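Local coordinates for glycosyl hydrolases family 2, sugar binding domain protein (Bacteroides uniformis str. 3978 T3 ii, PDB 6D1P) that probably cleaves O-glycosyl bonds as a beta-glucuronidase of a human gut bacterium, releasing glucuronic acid from its conjugates, at residues A[43-46]-A[47-51]; A[156-160]-A[161-165]; A[197-200]-A[201-205]. One frame throughout, in Å; residues are numbered along the deposited sequence.

Contact 1. Residues A[43-46]-A[47-51]; sequences GSIW and EVMRP. With NA (sodium ion), chain L.
Arg50, just past the short helix 45-49, lays its CB over one face of the indole of Trp46, four residues earlier. The contact is CH-pi: CB of Arg50 sits 3.8 Å from the centroid of the six-membered ring of Trp46, 20° off its normal. CG of Trp46 is anti to the backbone N (chi1 170°), which carries the indole forward along the helix, and its atom CH2 also meets CD of Pro51 at 3.9 Å. The guanidinium group stands steeply against the indole and carries CG of Glu47 over one face. Apolar contact continues on another side of the helix, where CD1 of Ile45 touches CB of Val48 at 4.0 Å and runs beside Met49.

Hydrogen bonds close the start of the helix. Ser44 is the N-cap: its OG accepts from Glu47 N at 3.1 Å. Glu47 answers with its extended side chain, OE1 taking Gly43 N at 2.7 Å from above the carboxylate plane. Arg50 NH2 and Glu47 OE2, 3.6 Å apart, form a salt bridge of charges alone, the oxygen lying well out of the guanidinium plane.

Ser44 OG also binds a sodium ion, at 2.7 Å, together with a water at 2.5 Å and Asp434 O of the second subunit. In that subunit Asp434 OD1 and Gly433 O hold Arg50 NH1, Gly433 O weakly takes Trp46 NE1, and Arg172 pairs with Glu47 OE1. An alanine in place of Trp46 is likely to leave the aliphatic part of Arg50 without its aromatic floor, and the guanidinium freer to turn from its partners across the interface. One serine hydroxyl thus serves cap and metal alike, tying the start of this helix to the dimer contact.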
loop_
_atom_site.group_PDB
_atom_site.type_symbol
_atom_site.label_atom_id
_atom_site.label_comp_id
_atom_site.label_asym_id
_atom_site.label_seq_id
_atom_site.Cartn_x
_atom_site.Cartn_y
_atom_site.Cartn_z
ATOM N N GLY A 43 7.492 9.471 10.677
ATOM C CA GLY A 43 7.579 10.917 10.678
ATOM C C GLY A 43 8.931 11.477 11.056
ATOM O O GLY A 43 9.194 12.653 10.790
ATOM N N SER A 44 9.778 10.670 11.688
ATOM C CA SER A 44 11.139 11.038 12.071
ATOM C C SER A 44 11.732 9.820 12.752
ATOM O O SER A 44 11.002 8.898 13.129
ATOM C CB SER A 44 11.184 12.234 13.020
ATOM O OG SER A 44 10.564 11.904 14.250
ATOM N N ILE A 45 13.061 9.816 12.910
ATOM C CA ILE A 45 13.678 8.702 13.625
ATOM C C ILE A 45 13.233 8.712 15.082
ATOM O O ILE A 45 13.124 7.651 15.719
ATOM C CB ILE A 45 15.215 8.736 13.481
ATOM C CG1 ILE A 45 15.850 7.531 14.167
ATOM C CG2 ILE A 45 15.805 10.012 14.065
ATOM C CD1 ILE A 45 15.297 6.199 13.727
ATOM N N TRP A 46 12.927 9.900 15.627
ATOM C CA TRP A 46 12.384 9.958 16.979
ATOM C C TRP A 46 11.070 9.198 17.067
ATOM O O TRP A 46 10.856 8.418 18.007
ATOM C CB TRP A 46 12.194 11.406 17.427
ATOM C CG TRP A 46 11.413 11.517 18.710
ATOM C CD1 TRP A 46 10.220 12.157 18.893
ATOM C CD2 TRP A 46 11.749 10.929 19.978
ATOM N NE1 TRP A 46 9.794 12.011 20.198
ATOM C CE2 TRP A 46 10.718 11.267 20.884
ATOM C CE3 TRP A 46 12.824 10.157 20.436
ATOM C CZ2 TRP A 46 10.731 10.865 22.220
ATOM C CZ3 TRP A 46 12.836 9.754 21.758
ATOM C CH2 TRP A 46 11.790 10.107 22.641
ATOM N N GLU A 47 10.186 9.396 16.084
ATOM C CA GLU A 47 8.910 8.694 16.085
ATOM C C GLU A 47 9.100 7.179 16.041
ATOM O O GLU A 47 8.256 6.429 16.552
ATOM C CB GLU A 47 8.053 9.166 14.910
ATOM C CG GLU A 47 6.565 8.960 15.155
ATOM C CD GLU A 47 5.714 9.210 13.923
ATOM O OE1 GLU A 47 6.034 8.643 12.845
ATOM O OE2 GLU A 47 4.719 9.972 14.038
ATOM N N VAL A 48 10.199 6.710 15.451
ATOM C CA VAL A 48 10.478 5.276 15.442
ATOM C C VAL A 48 10.949 4.826 16.813
ATOM O O VAL A 48 10.648 3.710 17.252
ATOM C CB VAL A 48 11.524 4.956 14.354
ATOM C CG1 VAL A 48 12.016 3.486 14.436
ATOM C CG2 VAL A 48 10.968 5.278 12.977
ATOM N N MET A 49 11.685 5.684 17.501
ATOM C CA MET A 49 12.365 5.334 18.737
ATOM C C MET A 49 11.564 5.680 19.987
ATOM O O MET A 49 11.874 5.160 21.062
ATOM C CB MET A 49 13.724 6.049 18.783
ATOM C CG MET A 49 14.738 5.512 17.763
ATOM S SD MET A 49 15.137 3.833 18.221
ATOM C CE MET A 49 16.156 3.268 16.857
ATOM N N ARG A 50 10.538 6.522 19.873
ATOM C CA ARG A 50 9.886 7.070 21.053
ATOM C C ARG A 50 9.169 5.975 21.848
ATOM O O ARG A 50 8.810 4.931 21.302
ATOM C CB ARG A 50 8.909 8.170 20.648
ATOM C CG ARG A 50 7.594 7.689 20.064
ATOM C CD ARG A 50 6.700 8.889 19.808
ATOM N NE ARG A 50 5.652 8.619 18.833
ATOM C CZ ARG A 50 4.861 9.561 18.347
ATOM N NH1 ARG A 50 5.008 10.810 18.761
ATOM N NH2 ARG A 50 3.935 9.264 17.451
ATOM N N PRO A 51 8.958 6.194 23.148
ATOM C CA PRO A 51 8.353 5.161 23.996
ATOM C C PRO A 51 6.831 5.215 24.000
ATOM O O PRO A 51 6.211 6.215 23.638
ATOM C CB PRO A 51 8.905 5.502 25.382
ATOM C CG PRO A 51 9.030 6.993 25.347
ATOM C CD PRO A 51 9.347 7.382 23.930
HETATM NA NA NA L . 10.228 14.283 15.445
HETATM O O HOH W 1 12.523 15.091 15.701
#

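Contact 2. Residues A[156-160]-A[161-165]; sequences ERFGG and KIPIA
CG of Pro163 stands over the centre of the Phe158 ring, 3.9 Å from the centroid and 9° off the normal, a CH-pi contact in which the two side chains cross at about a right angle. CG of Arg157 covers the opposite face, 3.4 Å above the plane, so the phenyl is held between an arginine methylene and a proline corner. The Arg157 side chain then runs on past the ring, and CZ of Phe158 lies over one face of its guanidinium group, toward the rim. CG of Phe158 lies anti to the carbonyl carbon (chi1 -54°), which swings the ring toward the strand that follows. CB of Phe158 also approaches Lys161 O at 3.6 Å.

The chain reverses between these partners in a type I' beta turn from Phe158 to Lys161, linking helix 152-156 to strand 162-169 of the six-stranded sheet in the sugar-binding domain, which in this family has a jelly-roll fold. Gly159 and Gly160 fill the two central places, both with positive phi (61° at the first), a conformation that residues with a CB adopt less readily. A weak hydrogen bond of 3.3 Å from Lys161 N to Phe158 O closes the turn. Beyond it, CD1 of Ile162 meets Gly160 O at 4.0 Å.

Further out, Phe148 of helix 142-149 packs on Phe158, Ile162 and Pro163, and Met95 of strand 89-96 touches Phe158 and Lys161. Arg157 NH2 is anchored by a hydrogen bond to Met49 O at the end of helix 45-49, which helps to position the arginine on that face of the phenyl.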
loop_
_atom_site.group_PDB
_atom_site.type_symbol
_atom_site.label_atom_id
_atom_site.label_comp_id
_atom_site.label_asym_id
_atom_site.label_seq_id
_atom_site.Cartn_x
_atom_site.Cartn_y
_atom_site.Cartn_z
ATOM N N GLU A 156 18.037 2.682 31.857
ATOM C CA GLU A 156 16.723 2.915 32.451
ATOM C C GLU A 156 15.606 2.342 31.592
ATOM O O GLU A 156 14.694 1.678 32.102
ATOM C CB GLU A 156 16.508 4.415 32.671
ATOM C CG GLU A 156 17.420 5.029 33.715
ATOM C CD GLU A 156 17.381 6.543 33.690
ATOM O OE1 GLU A 156 16.797 7.110 32.740
ATOM O OE2 GLU A 156 17.939 7.166 34.616
ATOM N N ARG A 157 15.644 2.601 30.286
ATOM C CA ARG A 157 14.540 2.245 29.404
ATOM C C ARG A 157 14.747 0.932 28.670
ATOM O O ARG A 157 13.805 0.153 28.526
ATOM C CB ARG A 157 14.305 3.344 28.371
ATOM C CG ARG A 157 13.543 2.847 27.173
ATOM C CD ARG A 157 12.878 3.964 26.455
ATOM N NE ARG A 157 12.207 3.455 25.272
ATOM C CZ ARG A 157 11.930 4.194 24.205
ATOM N NH1 ARG A 157 12.279 5.483 24.176
ATOM N NH2 ARG A 157 11.321 3.638 23.165
ATOM N N PHE A 158 15.953 0.675 28.181
ATOM C CA PHE A 158 16.201 -0.508 27.376
ATOM C C PHE A 158 16.970 -1.577 28.124
ATOM O O PHE A 158 17.185 -2.665 27.578
ATOM C CB PHE A 158 16.935 -0.119 26.092
ATOM C CG PHE A 158 16.230 0.956 25.302
ATOM C CD1 PHE A 158 16.642 2.275 25.379
ATOM C CD2 PHE A 158 15.143 0.643 24.498
ATOM C CE1 PHE A 158 15.995 3.267 24.659
ATOM C CE2 PHE A 158 14.492 1.628 23.773
ATOM C CZ PHE A 158 14.923 2.942 23.851
ATOM N N GLY A 159 17.368 -1.304 29.362
ATOM C CA GLY A 159 18.025 -2.301 30.175
ATOM C C GLY A 159 19.323 -2.758 29.556
ATOM O O GLY A 159 19.587 -3.962 29.457
ATOM N N GLY A 160 20.124 -1.796 29.105
ATOM C CA GLY A 160 21.427 -2.078 28.564
ATOM C C GLY A 160 21.463 -2.554 27.126
ATOM O O GLY A 160 22.555 -2.623 26.554
ATOM N N LYS A 161 20.324 -2.895 26.519
ATOM C CA LYS A 161 20.317 -3.287 25.114
ATOM C C LYS A 161 20.326 -2.047 24.217
ATOM O O LYS A 161 20.138 -0.919 24.678
ATOM C CB LYS A 161 19.115 -4.180 24.814
ATOM C CG LYS A 161 19.163 -5.499 25.565
ATOM C CD LYS A 161 17.815 -6.209 25.593
ATOM C CE LYS A 161 17.680 -7.235 24.476
ATOM N NZ LYS A 161 16.626 -8.247 24.799
ATOM N N ILE A 162 20.561 -2.256 22.929
ATOM C CA ILE A 162 20.792 -1.171 21.980
ATOM C C ILE A 162 19.649 -1.145 20.974
ATOM O O ILE A 162 19.366 -2.169 20.351
ATOM C CB ILE A 162 22.140 -1.303 21.252
ATOM C CG1 ILE A 162 23.267 -1.531 22.262
ATOM C CG2 ILE A 162 22.432 -0.051 20.445
ATOM C CD1 ILE A 162 23.379 -0.443 23.300
ATOM N N PRO A 163 18.990 -0.004 20.763
ATOM C CA PRO A 163 17.933 0.061 19.747
ATOM C C PRO A 163 18.467 0.346 18.348
ATOM O O PRO A 163 19.221 1.302 18.118
ATOM C CB PRO A 163 17.029 1.201 20.252
ATOM C CG PRO A 163 17.813 1.913 21.358
ATOM C CD PRO A 163 19.194 1.300 21.410
ATOM N N ILE A 164 18.065 -0.503 17.407
ATOM C CA ILE A 164 18.494 -0.447 16.016
ATOM C C ILE A 164 17.266 -0.187 15.150
ATOM O O ILE A 164 16.215 -0.802 15.351
ATOM C CB ILE A 164 19.186 -1.760 15.605
ATOM C CG1 ILE A 164 20.455 -1.950 16.426
ATOM C CG2 ILE A 164 19.526 -1.787 14.104
ATOM C CD1 ILE A 164 21.429 -0.806 16.277
ATOM N N ALA A 165 17.391 0.719 14.192
ATOM C CA ALA A 165 16.358 0.880 13.185
ATOM C C ALA A 165 17.015 0.994 11.824
ATOM O O ALA A 165 18.100 1.572 11.688
ATOM C CB ALA A 165 15.464 2.101 13.448
#

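Contact 3. Residues A[197-200]-A[201-205]; sequences VYTP and AVHFE
The bond from His203 to Pro200 is a local side-chain-to-backbone contact round the bend where strand 194-199, in the four-stranded sheet of the sugar-binding domain, gives way to strand 203-213, the first strand of the next, immunoglobulin-like beta-sandwich domain. ND1 of His203 donates to Pro200 O over 3.0 Å with an N-H...O angle of 157°. The oxygen sits at the ring edge, near the imidazole plane, while the donor is tilted about 20° from the carbonyl plane. The chi1 of His203, 49°, sets the ring between its own backbone N and carbonyl carbon, which turns ND1 back to the bend. CB of His203 meanwhile rests on CB of Thr199 at 4.0 Å.

CB of Pro200 lies 3.2 Å from Val202 O, with CG of the same proline next at 3.7 Å. Around the bend, Leu297 of strand 295-303 packs against both Pro200 and His203, and Val202 reaches Leu290 of strand 284-292. The strands are fixed separately, Thr199 by backbone bonding to Arg106 and His203 to Gly229.

With ND1 as the donor, the ring probably carries a proton there. OE1 of Glu205 lies near the ring plane at the edge, 3.9 Å from NE2 of His203 and too far for a firm bond, but its negative charge may raise the affinity of the ring for a second proton.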
loop_
_atom_site.group_PDB
_atom_site.type_symbol
_atom_site.label_atom_id
_atom_site.label_comp_id
_atom_site.label_asym_id
_atom_site.label_seq_id
_atom_site.Cartn_x
_atom_site.Cartn_y
_atom_site.Cartn_z
ATOM N N VAL A 197 28.744 -8.401 13.810
ATOM C CA VAL A 197 30.114 -8.870 13.605
ATOM C C VAL A 197 31.077 -8.057 14.461
ATOM O O VAL A 197 31.062 -6.819 14.432
ATOM C CB VAL A 197 30.530 -8.809 12.122
ATOM C CG1 VAL A 197 31.949 -9.353 11.934
ATOM C CG2 VAL A 197 29.547 -9.586 11.256
ATOM N N TYR A 198 31.918 -8.762 15.212
ATOM C CA TYR A 198 32.944 -8.172 16.063
ATOM C C TYR A 198 34.330 -8.482 15.505
ATOM O O TYR A 198 34.591 -9.606 15.056
ATOM C CB TYR A 198 32.863 -8.721 17.491
ATOM C CG TYR A 198 31.510 -8.687 18.166
ATOM C CD1 TYR A 198 30.935 -7.490 18.542
ATOM C CD2 TYR A 198 30.838 -9.863 18.483
ATOM C CE1 TYR A 198 29.712 -7.447 19.189
ATOM C CE2 TYR A 198 29.608 -9.833 19.136
ATOM C CZ TYR A 198 29.054 -8.615 19.486
ATOM O OH TYR A 198 27.837 -8.548 20.136
ATOM N N THR A 199 35.218 -7.496 15.548
ATOM C CA THR A 199 36.599 -7.651 15.111
ATOM C C THR A 199 37.509 -6.899 16.067
ATOM O O THR A 199 37.069 -5.966 16.751
ATOM C CB THR A 199 36.834 -7.134 13.682
ATOM O OG1 THR A 199 36.388 -5.778 13.579
ATOM C CG2 THR A 199 36.110 -7.982 12.673
ATOM N N PRO A 200 38.786 -7.280 16.141
ATOM C CA PRO A 200 39.748 -6.526 16.952
ATOM C C PRO A 200 40.024 -5.147 16.369
ATOM O O PRO A 200 39.675 -4.829 15.229
ATOM C CB PRO A 200 41.009 -7.399 16.910
ATOM C CG PRO A 200 40.538 -8.736 16.542
ATOM C CD PRO A 200 39.371 -8.534 15.638
ATOM N N ALA A 201 40.684 -4.316 17.183
ATOM C CA ALA A 201 41.129 -3.006 16.713
ATOM C C ALA A 201 41.935 -3.125 15.430
ATOM O O ALA A 201 41.855 -2.261 14.548
ATOM C CB ALA A 201 41.958 -2.311 17.792
ATOM N N VAL A 202 42.725 -4.186 15.310
ATOM C CA VAL A 202 43.456 -4.498 14.092
ATOM C C VAL A 202 42.935 -5.837 13.593
ATOM O O VAL A 202 42.782 -6.777 14.377
ATOM C CB VAL A 202 44.977 -4.514 14.332
ATOM C CG1 VAL A 202 45.713 -5.090 13.132
ATOM C CG2 VAL A 202 45.475 -3.099 14.629
ATOM N N HIS A 203 42.658 -5.915 12.295
ATOM C CA HIS A 203 41.793 -6.940 11.728
ATOM C C HIS A 203 42.116 -7.068 10.252
ATOM O O HIS A 203 42.728 -6.180 9.657
ATOM C CB HIS A 203 40.319 -6.561 11.900
ATOM C CG HIS A 203 40.024 -5.163 11.454
ATOM N ND1 HIS A 203 39.950 -4.099 12.328
ATOM C CD2 HIS A 203 39.856 -4.642 10.214
ATOM C CE1 HIS A 203 39.726 -2.988 11.650
ATOM N NE2 HIS A 203 39.665 -3.290 10.364
ATOM N N PHE A 204 41.672 -8.169 9.658
ATOM C CA PHE A 204 41.770 -8.308 8.213
ATOM C C PHE A 204 40.730 -7.418 7.548
ATOM O O PHE A 204 39.544 -7.470 7.891
ATOM C CB PHE A 204 41.565 -9.760 7.794
ATOM C CG PHE A 204 42.403 -10.727 8.561
ATOM C CD1 PHE A 204 43.778 -10.756 8.397
ATOM C CD2 PHE A 204 41.818 -11.611 9.448
ATOM C CE1 PHE A 204 44.559 -11.645 9.108
ATOM C CE2 PHE A 204 42.593 -12.513 10.164
ATOM C CZ PHE A 204 43.966 -12.528 9.993
ATOM N N GLU A 205 41.178 -6.586 6.608
ATOM C CA GLU A 205 40.243 -5.819 5.798
ATOM C C GLU A 205 39.929 -6.546 4.494
ATOM O O GLU A 205 38.759 -6.768 4.166
ATOM C CB GLU A 205 40.800 -4.414 5.535
ATOM C CG GLU A 205 39.724 -3.369 5.282
ATOM C CD GLU A 205 40.097 -1.991 5.819
ATOM O OE1 GLU A 205 39.542 -1.593 6.872
ATOM O OE2 GLU A 205 40.946 -1.312 5.195
#

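How the contacts relate
The three contacts follow one another along the chain, contact 1 first and contact 3 last, all in its N-terminal part. Contacts 1 and 2 are neighbours, with centres about 14 Å apart: helix 45-49 lies on strand 162-169 of the six-stranded sheet, where Met49 CE packs 3.7 Å from Ala165 CB. Contact 3 stands apart, touching neither, its centre about 24 Å from that of contact 2 and about 32 Å from that of contact 1, with nearest atoms about 9 and 17 Å away. It ends strand 194-199, next after strand 162-169 but in the four-stranded sheet. The sugar-binding domain thus presents contact 1 to the second subunit, while contact 3 leads into the following beta-sandwich.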